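Local coordinates for aminofutalosine deaminase (Helicobacter pylori, PDB 7LKK), which deaminates aminofutalosine in the menaquinone pathway, using an active-site metal, and probably also converts adenosine to inosine, at residues F82-N86 and A117-I122; Q125-G131 and S149-A153. All coordinates share one frame; numbering follows the deposited sequence. Where two conformers were deposited one is given.

Contact 1 of 2, residues F82-N86 and A117-I122; sequences FEFSN and AIQNAI. With MCF ((8R)-3-(5-S-methyl-5-thio-beta-D-ribofuranosyl)-3,6,7,8-tetrahydroimidazo[4,5-d][1,3]diazepin-8-ol), chain J.
Ala121 sets its methyl at the edge of the Phe82 ring, CB lying near the ring plane and 3.6 Å from CD1. The same methyl meets the hydroxyl of Ser85, OG to CB 3.5 Å, and so touches both residues. One turn back along the helix, Ala117 packs CB against CB of Ser85 at 3.5 Å, while Ile118 CG1 comes 3.5 Å from Phe82 O. That oxygen is gripped from its own loop: Ser85 OG donates to Phe82 O over 2.6 Å, tilted 21° from the carbonyl plane. A chi1 of -69° puts OG beside the Ser85 backbone N, from where it reaches back to this acceptor. The buried middle, round the Ala121 methyl, is evenly packed. Toward Ile122 it slackens, CG1 standing 4.2 Å from Phe82 CE1, and the partly exposed end is the pair Asn86 and Ala117, where OD1 makes a short touch, 3.3 Å from CB. Phe84 turns away from the helix, and its CE2 lies 3.6 Å from C1S of the inhibitor MCF. No hydrogen bond joins the two segments; the helix presents an apolar face, and in the loop Ser85 OG is bonded internally and Asn86 ND2 to Asn113 O and Ile110 O. The contact thus rests on van der Waals packing, behind a loop that lends one ring to the ligand pocket.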
ATOM      1  N   PHE A  82       6.573  20.090   3.351  1.00 24.09           N
ATOM      2  CA  PHE A  82       5.306  20.615   3.852  1.00 24.75           C
ATOM      3  C   PHE A  82       4.717  21.669   2.923  1.00 30.00           C
ATOM      4  O   PHE A  82       3.491  21.794   2.828  1.00 30.38           O
ATOM      5  CB  PHE A  82       5.492  21.200   5.251  1.00 24.79           C
ATOM      6  CG  PHE A  82       5.513  20.168   6.342  1.00 27.54           C
ATOM      7  CD1 PHE A  82       4.362  19.478   6.686  1.00 26.03           C
ATOM      8  CD2 PHE A  82       6.681  19.898   7.033  1.00 27.10           C
ATOM      9  CE1 PHE A  82       4.380  18.531   7.693  1.00 27.68           C
ATOM     10  CE2 PHE A  82       6.704  18.953   8.043  1.00 28.19           C
ATOM     11  CZ  PHE A  82       5.553  18.269   8.371  1.00 28.99           C
ATOM     12  N   GLU A  83       5.566  22.434   2.230  1.00 26.02           N
ATOM     13  CA  GLU A  83       5.076  23.520   1.389  1.00 26.23           C
ATOM     14  C   GLU A  83       4.189  23.031   0.249  1.00 25.77           C
ATOM     15  O   GLU A  83       3.378  23.808  -0.265  1.00 23.87           O
ATOM     16  CB  GLU A  83       6.253  24.323   0.830  1.00 28.92           C
ATOM     17  CG  GLU A  83       7.072  25.047   1.892  1.00 28.85           C
ATOM     18  CD  GLU A  83       8.338  25.675   1.331  1.00 29.72           C
ATOM     19  OE1 GLU A  83       9.051  24.998   0.560  1.00 30.27           O
ATOM     20  OE2 GLU A  83       8.622  26.845   1.665  1.00 30.49           O
ATOM     21  N   PHE A  84       4.315  21.766  -0.155  1.00 31.93           N
ATOM     22  CA  PHE A  84       3.507  21.199  -1.228  1.00 26.49           C
ATOM     23  C   PHE A  84       2.281  20.451  -0.711  1.00 29.02           C
ATOM     24  O   PHE A  84       1.748  19.589  -1.418  1.00 27.40           O
ATOM     25  CB  PHE A  84       4.356  20.263  -2.089  1.00 27.44           C
ATOM     26  CG  PHE A  84       5.371  20.968  -2.941  1.00 29.72           C
ATOM     27  CD1 PHE A  84       5.027  21.452  -4.193  1.00 30.96           C
ATOM     28  CD2 PHE A  84       6.672  21.135  -2.496  1.00 27.39           C
ATOM     29  CE1 PHE A  84       5.960  22.097  -4.983  1.00 29.66           C
ATOM     30  CE2 PHE A  84       7.609  21.779  -3.280  1.00 29.24           C
ATOM     31  CZ  PHE A  84       7.252  22.260  -4.525  1.00 30.31           C
ATOM     32  N   SER A  85       1.820  20.763   0.502  1.00 27.11           N
ATOM     33  CA  SER A  85       0.758  19.983   1.129  1.00 26.27           C
ATOM     34  C   SER A  85      -0.604  20.166   0.468  1.00 26.92           C
ATOM     35  O   SER A  85      -1.505  19.361   0.726  1.00 26.49           O
ATOM     36  CB  SER A  85       0.663  20.333   2.614  1.00 30.97           C
ATOM     37  OG  SER A  85       1.796  19.862   3.323  1.00 30.90           O
ATOM     38  N   ASN A  86      -0.780  21.189  -0.371  1.00 31.36           N
ATOM     39  CA  ASN A  86      -2.054  21.379  -1.056  1.00 29.85           C
ATOM     40  C   ASN A  86      -2.308  20.327  -2.125  1.00 27.35           C
ATOM     41  O   ASN A  86      -3.464  20.127  -2.517  1.00 30.83           O
ATOM     42  CB  ASN A  86      -2.110  22.765  -1.701  1.00 37.66           C
ATOM     43  CG  ASN A  86      -2.674  23.823  -0.777  1.00 39.03           C
ATOM     44  OD1 ASN A  86      -3.445  23.524   0.134  1.00 35.21           O
ATOM     45  ND2 ASN A  86      -2.297  25.076  -1.014  1.00 33.83           N
ATOM     46  N   ALA A 117      -3.394  23.331   4.636  1.00 30.11           N
ATOM     47  CA  ALA A 117      -2.858  22.010   4.332  1.00 31.51           C
ATOM     48  C   ALA A 117      -1.645  21.676   5.194  1.00 29.91           C
ATOM     49  O   ALA A 117      -1.425  20.504   5.521  1.00 28.94           O
ATOM     50  CB  ALA A 117      -2.504  21.918   2.850  1.00 29.44           C
ATOM     51  N   ILE A 118      -0.850  22.682   5.569  1.00 31.21           N
ATOM     52  CA  ILE A 118       0.334  22.429   6.387  1.00 30.93           C
ATOM     53  C   ILE A 118      -0.067  22.007   7.797  1.00 34.63           C
ATOM     54  O   ILE A 118       0.539  21.103   8.387  1.00 29.79           O
ATOM     55  CB  ILE A 118       1.249  23.667   6.405  1.00 29.61           C
ATOM     56  CG1 ILE A 118       1.816  23.935   5.010  1.00 33.85           C
ATOM     57  CG2 ILE A 118       2.389  23.480   7.396  1.00 25.50           C
ATOM     58  CD1 ILE A 118       2.635  25.201   4.923  1.00 32.30           C
ATOM     59  N   GLN A 119      -1.089  22.653   8.365  1.00 36.86           N
ATOM     60  CA  GLN A 119      -1.576  22.245   9.680  1.00 33.98           C
ATOM     61  C   GLN A 119      -2.140  20.831   9.645  1.00 32.70           C
ATOM     62  O   GLN A 119      -1.885  20.031  10.553  1.00 33.03           O
ATOM     63  CB  GLN A 119      -2.642  23.219  10.173  1.00 35.14           C
ATOM     64  CG  GLN A 119      -2.117  24.563  10.642  1.00 38.18           C
ATOM     65  CD  GLN A 119      -3.218  25.595  10.774  1.00 46.61           C
ATOM     66  OE1 GLN A 119      -4.354  25.268  11.121  1.00 47.06           O
ATOM     67  NE2 GLN A 119      -2.890  26.852  10.496  1.00 39.43           N
ATOM     68  N   ASN A 120      -2.918  20.507   8.606  1.00 31.87           N
ATOM     69  CA  ASN A 120      -3.401  19.139   8.431  1.00 35.59           C
ATOM     70  C   ASN A 120      -2.247  18.158   8.268  1.00 34.51           C
ATOM     71  O   ASN A 120      -2.290  17.044   8.806  1.00 33.35           O
ATOM     72  CB  ASN A 120      -4.336  19.064   7.225  1.00 33.31           C
ATOM     73  CG  ASN A 120      -5.674  19.722   7.482  1.00 39.85           C
ATOM     74  OD1 ASN A 120      -6.078  19.907   8.629  1.00 46.18           O
ATOM     75  ND2 ASN A 120      -6.370  20.081   6.410  1.00 37.81           N
ATOM     76  N   ALA A 121      -1.201  18.558   7.535  1.00 29.27           N
ATOM     77  CA  ALA A 121      -0.036  17.696   7.362  1.00 27.95           C
ATOM     78  C   ALA A 121       0.670  17.468   8.689  1.00 27.20           C
ATOM     79  O   ALA A 121       1.105  16.351   8.992  1.00 30.36           O
ATOM     80  CB  ALA A 121       0.928  18.316   6.350  1.00 29.13           C
ATOM     81  N   ILE A 122       0.791  18.524   9.490  1.00 29.86           N
ATOM     82  CA  ILE A 122       1.431  18.396  10.791  1.00 28.49           C
ATOM     83  C   ILE A 122       0.633  17.433  11.635  1.00 30.50           C
ATOM     84  O   ILE A 122       1.181  16.620  12.403  1.00 24.57           O
ATOM     85  CB  ILE A 122       1.518  19.770  11.483  1.00 28.40           C
ATOM     86  CG1 ILE A 122       2.645  20.593  10.891  1.00 29.51           C
ATOM     87  CG2 ILE A 122       1.666  19.617  13.008  1.00 26.80           C
ATOM     88  CD1 ILE A 122       2.583  22.040  11.261  1.00 28.25           C
TER
HETATM   89  O8  MCF J 506      11.819  14.728  -3.475  1.00 30.79           O
HETATM   90  C8  MCF J 506      10.603  14.825  -4.171  1.00 28.39           C
HETATM   91  C7  MCF J 506      10.718  14.372  -5.623  1.00 25.65           C
HETATM   92  N6  MCF J 506      12.030  14.658  -6.147  1.00 25.30           N
HETATM   93  C5  MCF J 506      12.588  15.982  -5.987  1.00 26.51           C
HETATM   94  N4  MCF J 506      11.949  17.105  -5.310  1.00 24.69           N
HETATM   95  C10 MCF J 506      10.636  17.301  -4.647  1.00 25.35           C
HETATM   96  C9  MCF J 506       9.974  16.231  -4.076  1.00 24.50           C
HETATM   97  N1  MCF J 506       8.845  16.691  -3.555  1.00 26.38           N
HETATM   98  C2  MCF J 506       8.769  18.005  -3.754  1.00 26.43           C
HETATM   99  N3  MCF J 506       9.871  18.374  -4.412  1.00 23.54           N
HETATM  100  C1S MCF J 506      10.135  19.786  -4.828  1.00 29.09           C
HETATM  101  C2S MCF J 506      11.592  20.247  -4.595  1.00 28.97           C
HETATM  102  O2S MCF J 506      11.764  20.675  -3.312  1.00 23.50           O
HETATM  103  O4S MCF J 506       9.969  19.908  -6.091  1.00 27.92           O
HETATM  104  C4S MCF J 506      10.899  21.154  -6.546  1.00 29.99           C
HETATM  105  C3S MCF J 506      11.720  21.412  -5.569  1.00 29.79           C
HETATM  106  O3S MCF J 506      11.301  22.691  -4.889  1.00 30.91           O
HETATM  107  C5S MCF J 506      11.667  20.775  -7.800  1.00 31.10           C
HETATM  108  S5S MCF J 506      11.973  22.261  -8.799  1.00 38.43           S
HETATM  109  C6S MCF J 506      13.336  21.934  -9.952  1.00 34.28           C

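Contact 2 of 2, residues Q125-G131 and S149-A153; sequences QLKSGVG and SPLNA
Leu126 and Leu151 meet at a slant, their branched ends touching CD2 to CD2 at 3.7 Å. The fork of Leu126 also straddles the tip of the Pro150 ring, with CD1 and CD2 each 4.1 Å from Pro150 CG. In Leu151, CG sits beside the backbone N (chi1 -79°), and with CD1 anti to CA (chi2 168°) the other branch, CD2, reaches the strand that follows the helix, 3.3 Å from Val130 O and 3.5 Å from Gly131 O. Val130 O is buried by this methyl and has no polar partner. Gly131 O is better served: Asn152 N donates to it over 2.9 Å, in the carbonyl plane with a C=O...N angle of 157°. The Asn152 side chain turns beside the same carbonyl, and its ND2 bonds to Ser132 OG. Before the strand, Ser149 OG accepts from Leu151 N at 3.3 Å, an ST turn that leads the chain past Pro150. In segment 125-131 the helix ends in a Schellman motif, where Gly129, with positive phi, turns the chain into strand 130-137. The contact lies at the start of two parallel neighbours of the TIM-barrel-like amidohydrolase fold, strands 130-137 and 152-159, which helix 143-147 connects as a beta-alpha-beta unit. Strand 69-80 flanks Val130, helix 338-348 touches it too, and strand 414-417 packs on Leu126 and Pro150.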
ATOM      1  N   GLN A 125       1.149  13.815  10.845  1.00 24.17           N
ATOM      2  CA  GLN A 125       2.397  13.302  11.417  1.00 24.27           C
ATOM      3  C   GLN A 125       2.191  12.858  12.862  1.00 24.47           C
ATOM      4  O   GLN A 125       2.461  11.706  13.227  1.00 24.57           O
ATOM      5  CB  GLN A 125       3.489  14.376  11.341  1.00 30.97           C
ATOM      6  CG  GLN A 125       3.797  14.857   9.933  1.00 33.01           C
ATOM      7  CD  GLN A 125       4.421  13.772   9.085  1.00 30.10           C
ATOM      8  OE1 GLN A 125       5.625  13.518   9.165  1.00 31.51           O
ATOM      9  NE2 GLN A 125       3.609  13.128   8.260  1.00 30.47           N
ATOM     10  N   LEU A 126       1.690  13.770  13.698  1.00 24.56           N
ATOM     11  CA  LEU A 126       1.561  13.495  15.126  1.00 25.07           C
ATOM     12  C   LEU A 126       0.654  12.299  15.389  1.00 25.58           C
ATOM     13  O   LEU A 126       0.984  11.424  16.197  1.00 21.41           O
ATOM     14  CB  LEU A 126       1.040  14.737  15.846  1.00 27.80           C
ATOM     15  CG  LEU A 126       1.999  15.926  15.905  1.00 22.65           C
ATOM     16  CD1 LEU A 126       1.234  17.209  16.185  1.00 27.76           C
ATOM     17  CD2 LEU A 126       3.072  15.696  16.956  1.00 21.75           C
ATOM     18  N   LYS A 127      -0.496  12.239  14.715  1.00 28.45           N
ATOM     19  CA  LYS A 127      -1.398  11.112  14.928  1.00 23.89           C
ATOM     20  C   LYS A 127      -0.829   9.811  14.383  1.00 25.27           C
ATOM     21  O   LYS A 127      -1.238   8.735  14.832  1.00 24.95           O
ATOM     22  CB  LYS A 127      -2.759  11.388  14.295  1.00 27.69           C
ATOM     23  CG  LYS A 127      -3.655  12.306  15.115  1.00 29.24           C
ATOM     24  CD  LYS A 127      -4.847  12.822  14.307  1.00 31.86           C
ATOM     25  CE  LYS A 127      -5.057  12.039  13.017  1.00 36.11           C
ATOM     26  NZ  LYS A 127      -4.423  12.703  11.843  1.00 32.96           N
ATOM     27  N   SER A 128       0.107   9.886  13.440  1.00 22.10           N
ATOM     28  CA  SER A 128       0.799   8.710  12.929  1.00 27.90           C
ATOM     29  C   SER A 128       1.930   8.245  13.837  1.00 19.90           C
ATOM     30  O   SER A 128       2.595   7.256  13.511  1.00 25.24           O
ATOM     31  CB  SER A 128       1.352   8.998  11.528  1.00 26.51           C
ATOM     32  OG  SER A 128       1.986   7.858  10.979  1.00 34.93           O
ATOM     33  N   GLY A 129       2.168   8.933  14.951  1.00 20.56           N
ATOM     34  CA  GLY A 129       3.252   8.598  15.850  1.00 23.15           C
ATOM     35  C   GLY A 129       4.569   9.278  15.553  1.00 20.17           C
ATOM     36  O   GLY A 129       5.580   8.931  16.177  1.00 18.31           O
ATOM     37  N   VAL A 130       4.591  10.238  14.633  1.00 21.94           N
ATOM     38  CA  VAL A 130       5.822  10.923  14.253  1.00 16.52           C
ATOM     39  C   VAL A 130       6.103  12.036  15.251  1.00 20.19           C
ATOM     40  O   VAL A 130       5.243  12.888  15.506  1.00 19.31           O
ATOM     41  CB  VAL A 130       5.721  11.477  12.821  1.00 19.10           C
ATOM     42  CG1 VAL A 130       6.975  12.261  12.462  1.00 24.82           C
ATOM     43  CG2 VAL A 130       5.486  10.351  11.829  1.00 20.94           C
ATOM     44  N   GLY A 131       7.305  12.026  15.826  1.00 20.42           N
ATOM     45  CA  GLY A 131       7.707  13.047  16.774  1.00 23.16           C
ATOM     46  C   GLY A 131       8.726  14.027  16.221  1.00 22.92           C
ATOM     47  O   GLY A 131       8.875  15.136  16.743  1.00 24.76           O
ATOM     48  N   SER A 149       4.159  23.918  16.751  0.77 30.67           N
ATOM     49  CA  SER A 149       3.768  22.530  16.926  0.77 30.62           C
ATOM     50  C   SER A 149       4.702  21.861  17.923  0.77 29.69           C
ATOM     51  O   SER A 149       5.813  22.337  18.166  0.77 30.09           O
ATOM     52  CB  SER A 149       3.811  21.797  15.587  0.77 30.87           C
ATOM     53  OG  SER A 149       5.132  21.396  15.268  0.77 29.41           O
ATOM     54  N   PRO A 150       4.275  20.757  18.546  1.00 31.41           N
ATOM     55  CA  PRO A 150       5.178  20.029  19.450  1.00 28.13           C
ATOM     56  C   PRO A 150       6.228  19.192  18.736  1.00 24.34           C
ATOM     57  O   PRO A 150       7.040  18.549  19.409  1.00 26.54           O
ATOM     58  CB  PRO A 150       4.218  19.137  20.252  1.00 28.86           C
ATOM     59  CG  PRO A 150       3.046  18.953  19.369  1.00 26.91           C
ATOM     60  CD  PRO A 150       2.904  20.223  18.576  1.00 29.67           C
ATOM     61  N   LEU A 151       6.243  19.194  17.405  1.00 28.99           N
ATOM     62  CA  LEU A 151       7.191  18.386  16.650  1.00 26.69           C
ATOM     63  C   LEU A 151       8.618  18.893  16.814  1.00 25.06           C
ATOM     64  O   LEU A 151       8.865  20.102  16.864  1.00 26.68           O
ATOM     65  CB  LEU A 151       6.821  18.390  15.166  1.00 27.83           C
ATOM     66  CG  LEU A 151       5.684  17.486  14.697  1.00 29.44           C
ATOM     67  CD1 LEU A 151       5.274  17.848  13.276  1.00 30.33           C
ATOM     68  CD2 LEU A 151       6.098  16.027  14.782  1.00 25.30           C
ATOM     69  N   ASN A 152       9.562  17.959  16.908  1.00 26.41           N
ATOM     70  CA  ASN A 152      10.963  18.289  16.680  1.00 24.18           C
ATOM     71  C   ASN A 152      11.181  18.493  15.185  1.00 23.13           C
ATOM     72  O   ASN A 152      10.792  17.649  14.373  1.00 21.42           O
ATOM     73  CB  ASN A 152      11.877  17.180  17.199  1.00 21.67           C
ATOM     74  CG  ASN A 152      11.662  16.880  18.668  1.00 28.91           C
ATOM     75  OD1 ASN A 152      11.776  17.764  19.519  1.00 30.54           O
ATOM     76  ND2 ASN A 152      11.351  15.624  18.975  1.00 25.89           N
ATOM     77  N   ALA A 153      11.786  19.618  14.816  1.00 22.82           N
ATOM     78  CA  ALA A 153      11.911  19.985  13.413  1.00 18.77           C
ATOM     79  C   ALA A 153      13.364  20.265  13.061  1.00 21.38           C
ATOM     80  O   ALA A 153      14.026  21.069  13.726  1.00 23.33           O
ATOM     81  CB  ALA A 153      11.048  21.206  13.086  1.00 28.34           C
TER

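From the N terminus, the chain leaves strand 69-80 into the loop 82-86, passes through helix 96-106 and returns on helix 115-127, where contact 1 closes a loop with 30 residues between its ends. Contact 2 opens at the end of that same helix and closes after strand 130-137 and helix 143-147, at the start of strand 152-159. The two loops therefore follow in series, neither enclosing nor crossing the other, and share helix 115-127. They also touch: Ile122 CG2 lies 4.0 Å from Leu151 CD1, and Phe82 CZ lies 4.1 Å from Gln125 CG. Together they tie a ligand-pocket loop to the start of two barrel strands.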